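PDB 5OIU: type IV pilus assembly protein PilF from Thermus thermophilus HB8, which probably powers type IV pilus assembly as a hexameric AAA+ motor that binds ATP and magnesium. Local coordinates for residues C[5-16]-C[59-67]. Numbering follows the deposited sequence.
Sequences ESAAQKFVKQVI and AVISVVKIM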
loop_
_atom_site.group_PDB
_atom_site.type_symbol
_atom_site.label_atom_id
_atom_site.label_comp_id
_atom_site.label_asym_id
_atom_site.label_seq_id
_atom_site.Cartn_x
_atom_site.Cartn_y
_atom_site.Cartn_z
ATOM N N GLU C 5 -39.014 11.937 -30.892
ATOM C CA GLU C 5 -37.594 11.668 -31.124
ATOM C C GLU C 5 -37.078 12.566 -32.265
ATOM O O GLU C 5 -35.947 13.071 -32.223
ATOM C CB GLU C 5 -37.362 10.170 -31.417
ATOM C CG GLU C 5 -37.326 9.758 -32.902
ATOM C CD GLU C 5 -38.698 9.814 -33.616
ATOM O OE1 GLU C 5 -38.863 9.078 -34.617
ATOM O OE2 GLU C 5 -39.598 10.594 -33.209
ATOM N N SER C 6 -37.906 12.766 -33.287
ATOM C CA SER C 6 -37.696 13.889 -34.185
ATOM C C SER C 6 -38.537 15.076 -33.770
ATOM O O SER C 6 -38.110 16.216 -33.956
ATOM C CB SER C 6 -38.003 13.516 -35.643
ATOM O OG SER C 6 -37.192 14.269 -36.538
ATOM N N ALA C 7 -39.706 14.834 -33.174
ATOM C CA ALA C 7 -40.384 15.906 -32.460
ATOM C C ALA C 7 -39.486 16.478 -31.372
ATOM O O ALA C 7 -39.408 17.700 -31.194
ATOM C CB ALA C 7 -41.697 15.405 -31.859
ATOM N N ALA C 8 -38.788 15.610 -30.639
ATOM C CA ALA C 8 -37.887 16.101 -29.606
ATOM C C ALA C 8 -36.660 16.764 -30.222
ATOM O O ALA C 8 -36.234 17.834 -29.767
ATOM C CB ALA C 8 -37.486 14.959 -28.671
ATOM N N GLN C 9 -36.097 16.156 -31.271
ATOM C CA GLN C 9 -34.884 16.695 -31.880
ATOM C C GLN C 9 -35.122 18.081 -32.449
ATOM O O GLN C 9 -34.249 18.951 -32.376
ATOM C CB GLN C 9 -34.387 15.761 -32.975
ATOM C CG GLN C 9 -32.888 15.654 -33.054
ATOM C CD GLN C 9 -32.468 14.389 -33.732
ATOM O OE1 GLN C 9 -33.116 13.345 -33.579
ATOM N NE2 GLN C 9 -31.379 14.458 -34.492
ATOM N N LYS C 10 -36.300 18.296 -33.031
ATOM C CA LYS C 10 -36.640 19.595 -33.589
ATOM C C LYS C 10 -36.833 20.623 -32.488
ATOM O O LYS C 10 -36.544 21.814 -32.682
ATOM C CB LYS C 10 -37.899 19.461 -34.451
ATOM C CG LYS C 10 -38.508 20.771 -34.911
ATOM C CD LYS C 10 -39.665 20.546 -35.876
ATOM C CE LYS C 10 -40.265 21.867 -36.329
ATOM N NZ LYS C 10 -41.394 22.283 -35.471
ATOM N N PHE C 11 -37.299 20.180 -31.320
ATOM C CA PHE C 11 -37.461 21.098 -30.201
ATOM C C PHE C 11 -36.105 21.560 -29.676
ATOM O O PHE C 11 -35.871 22.765 -29.509
ATOM C CB PHE C 11 -38.271 20.435 -29.092
ATOM C CG PHE C 11 -38.418 21.296 -27.885
ATOM C CD1 PHE C 11 -39.386 22.286 -27.852
ATOM C CD2 PHE C 11 -37.559 21.149 -26.798
ATOM C CE1 PHE C 11 -39.521 23.106 -26.750
ATOM C CE2 PHE C 11 -37.676 21.962 -25.706
ATOM C CZ PHE C 11 -38.665 22.945 -25.678
ATOM N N VAL C 12 -35.208 20.616 -29.392
ATOM C CA VAL C 12 -33.896 20.994 -28.882
ATOM C C VAL C 12 -33.262 22.009 -29.820
ATOM O O VAL C 12 -32.840 23.093 -29.400
ATOM C CB VAL C 12 -33.004 19.750 -28.684
ATOM C CG1 VAL C 12 -31.616 20.141 -28.202
ATOM C CG2 VAL C 12 -33.629 18.815 -27.684
ATOM N N LYS C 13 -33.254 21.703 -31.122
ATOM C CA LYS C 13 -32.612 22.592 -32.084
ATOM C C LYS C 13 -33.265 23.965 -32.098
ATOM O O LYS C 13 -32.604 24.961 -32.403
ATOM C CB LYS C 13 -32.627 21.963 -33.476
ATOM C CG LYS C 13 -31.554 20.874 -33.653
ATOM C CD LYS C 13 -31.494 20.310 -35.076
ATOM C CE LYS C 13 -30.438 19.197 -35.187
ATOM N NZ LYS C 13 -30.423 18.521 -36.528
ATOM N N GLN C 14 -34.541 24.051 -31.730
ATOM C CA GLN C 14 -35.204 25.349 -31.698
ATOM C C GLN C 14 -34.822 26.149 -30.461
ATOM O O GLN C 14 -34.584 27.359 -30.555
ATOM C CB GLN C 14 -36.723 25.171 -31.759
ATOM C CG GLN C 14 -37.516 26.455 -32.026
ATOM C CD GLN C 14 -39.006 26.192 -32.280
ATOM O OE1 GLN C 14 -39.551 25.164 -31.864
ATOM N NE2 GLN C 14 -39.666 27.125 -32.966
ATOM N N VAL C 15 -34.767 25.508 -29.293
ATOM C CA VAL C 15 -34.459 26.283 -28.098
ATOM C C VAL C 15 -33.009 26.721 -28.149
ATOM O O VAL C 15 -32.674 27.838 -27.729
ATOM C CB VAL C 15 -34.812 25.506 -26.797
ATOM C CG1 VAL C 15 -33.871 24.380 -26.513
ATOM C CG2 VAL C 15 -34.838 26.443 -25.598
ATOM N N ILE C 16 -32.139 25.899 -28.734
ATOM C CA ILE C 16 -30.753 26.314 -28.904
ATOM C C ILE C 16 -30.660 27.456 -29.916
ATOM O O ILE C 16 -29.989 28.466 -29.661
ATOM C CB ILE C 16 -29.864 25.112 -29.280
ATOM C CG1 ILE C 16 -30.096 23.962 -28.289
ATOM C CG2 ILE C 16 -28.365 25.525 -29.326
ATOM C CD1 ILE C 16 -29.025 22.875 -28.286
ATOM N N ALA C 59 -37.748 11.749 -24.265
ATOM C CA ALA C 59 -37.312 11.996 -25.640
ATOM C C ALA C 59 -36.400 13.216 -25.724
ATOM O O ALA C 59 -35.325 13.162 -26.333
ATOM C CB ALA C 59 -38.524 12.186 -26.545
ATOM N N VAL C 60 -36.821 14.330 -25.123
ATOM C CA VAL C 60 -36.008 15.544 -25.126
ATOM C C VAL C 60 -34.666 15.290 -24.445
ATOM O O VAL C 60 -33.601 15.624 -24.986
ATOM C CB VAL C 60 -36.785 16.696 -24.460
ATOM C CG1 VAL C 60 -35.848 17.786 -23.967
ATOM C CG2 VAL C 60 -37.774 17.274 -25.437
ATOM N N ILE C 61 -34.698 14.676 -23.253
ATOM C CA ILE C 61 -33.472 14.348 -22.529
ATOM C C ILE C 61 -32.604 13.390 -23.332
ATOM O O ILE C 61 -31.377 13.392 -23.204
ATOM C CB ILE C 61 -33.833 13.789 -21.134
ATOM C CG1 ILE C 61 -34.295 14.926 -20.235
ATOM C CG2 ILE C 61 -32.661 13.065 -20.460
ATOM C CD1 ILE C 61 -33.162 15.757 -19.708
ATOM N N SER C 62 -33.211 12.564 -24.178
ATOM C CA SER C 62 -32.411 11.645 -24.979
ATOM C C SER C 62 -31.642 12.394 -26.058
ATOM O O SER C 62 -30.445 12.161 -26.254
ATOM C CB SER C 62 -33.304 10.569 -25.591
ATOM O OG SER C 62 -32.568 9.376 -25.804
ATOM N N VAL C 63 -32.315 13.307 -26.765
ATOM C CA VAL C 63 -31.642 14.101 -27.794
ATOM C C VAL C 63 -30.488 14.877 -27.185
ATOM O O VAL C 63 -29.376 14.924 -27.726
ATOM C CB VAL C 63 -32.637 15.052 -28.481
ATOM C CG1 VAL C 63 -31.919 15.906 -29.485
ATOM C CG2 VAL C 63 -33.742 14.261 -29.146
ATOM N N VAL C 64 -30.745 15.490 -26.037
ATOM C CA VAL C 64 -29.747 16.309 -25.372
ATOM C C VAL C 64 -28.591 15.447 -24.864
ATOM O O VAL C 64 -27.417 15.839 -24.947
ATOM C CB VAL C 64 -30.448 17.099 -24.257
ATOM C CG1 VAL C 64 -29.469 17.700 -23.342
ATOM C CG2 VAL C 64 -31.316 18.161 -24.878
ATOM N N LYS C 65 -28.900 14.244 -24.361
ATOM C CA LYS C 65 -27.856 13.346 -23.873
ATOM C C LYS C 65 -26.976 12.864 -25.011
ATOM O O LYS C 65 -25.745 12.862 -24.892
ATOM C CB LYS C 65 -28.464 12.149 -23.139
ATOM C CG LYS C 65 -28.540 12.316 -21.649
ATOM C CD LYS C 65 -28.991 11.046 -20.994
ATOM C CE LYS C 65 -29.443 11.296 -19.576
ATOM N NZ LYS C 65 -29.542 10.007 -18.844
ATOM N N ILE C 66 -27.588 12.442 -26.125
ATOM C CA ILE C 66 -26.799 11.977 -27.260
ATOM C C ILE C 66 -25.925 13.102 -27.791
ATOM O O ILE C 66 -24.772 12.878 -28.176
ATOM C CB ILE C 66 -27.709 11.402 -28.359
ATOM C CG1 ILE C 66 -28.140 9.992 -27.996
ATOM C CG2 ILE C 66 -26.969 11.339 -29.682
ATOM C CD1 ILE C 66 -29.401 9.592 -28.679
ATOM N N MET C 67 -26.456 14.329 -27.810
ATOM C CA MET C 67 -25.668 15.475 -28.254
ATOM C C MET C 67 -24.426 15.671 -27.400
ATOM O O MET C 67 -23.384 16.109 -27.904
ATOM C CB MET C 67 -26.514 16.747 -28.223
ATOM C CG MET C 67 -27.326 17.006 -29.483
ATOM S SD MET C 67 -28.580 18.281 -29.242
ATOM C CE MET C 67 -27.554 19.730 -29.275
#
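Val-12 is a knob from helix 6-16 that sits in a hole formed by Val-60, Val-63, Val-64 and Met-67 of helix 59-67. Both of its methyls touch Val-64 CG2. CG2 lies 3.7 Å from Val-64 CG2 and also touches Val-63 CG1. CG1 stands anti to the backbone N (chi1 178°), beside the carbonyl carbon, and there meets Met-67 SD tip to tip at 3.7 Å. Replaced by an alanine, Val-12 would lose both methyls, which would probably open a gap between Val-63, Val-64 and Met-67 and leave Met-67 SD without the methyl it rests on. The Met-67 chain bends at chi3 (76°), and its CE ends 3.6 Å from Ile-16 CD1, again tip to tip.

Nearer the start of both segments the side chains are short and the backbones come close. Ala-8 CB rests 3.6 Å from Ala-59 CB and also touches the methyl CG2 of Val-60 and that of Val-63. The helix axes approach to 8.3 Å and cross at -62°. Both helices belong to the N-terminal alpha/beta part of this secretion ATPase, distinct from the P-loop domain, although Arg-82 on strand 79-87 of its sheet belongs to the ATP pocket. They pack on this antiparallel sheet: Phe-11 and Val-60 both reach Leu-52 of strand 45-52, while Met-67 touches Val-83 and Tyr-85 of strand 79-87. Between the helices, the Phe-11 ring brings CD2 to 4.1 Å from Val-60 CG2, an oblique approach.

Val-63 also borders the exposed margin of the contact. Its CG1 meets the aliphatic CG of Gln-9 at 3.7 Å, the two side chains crossing at about a right angle. Its CG2 lies against the backbone N and CA of Gln-9. Within segment 5-16, Ser-6 N donates to Glu-5 OE2 at 2.8 Å, from above the carboxylate plane.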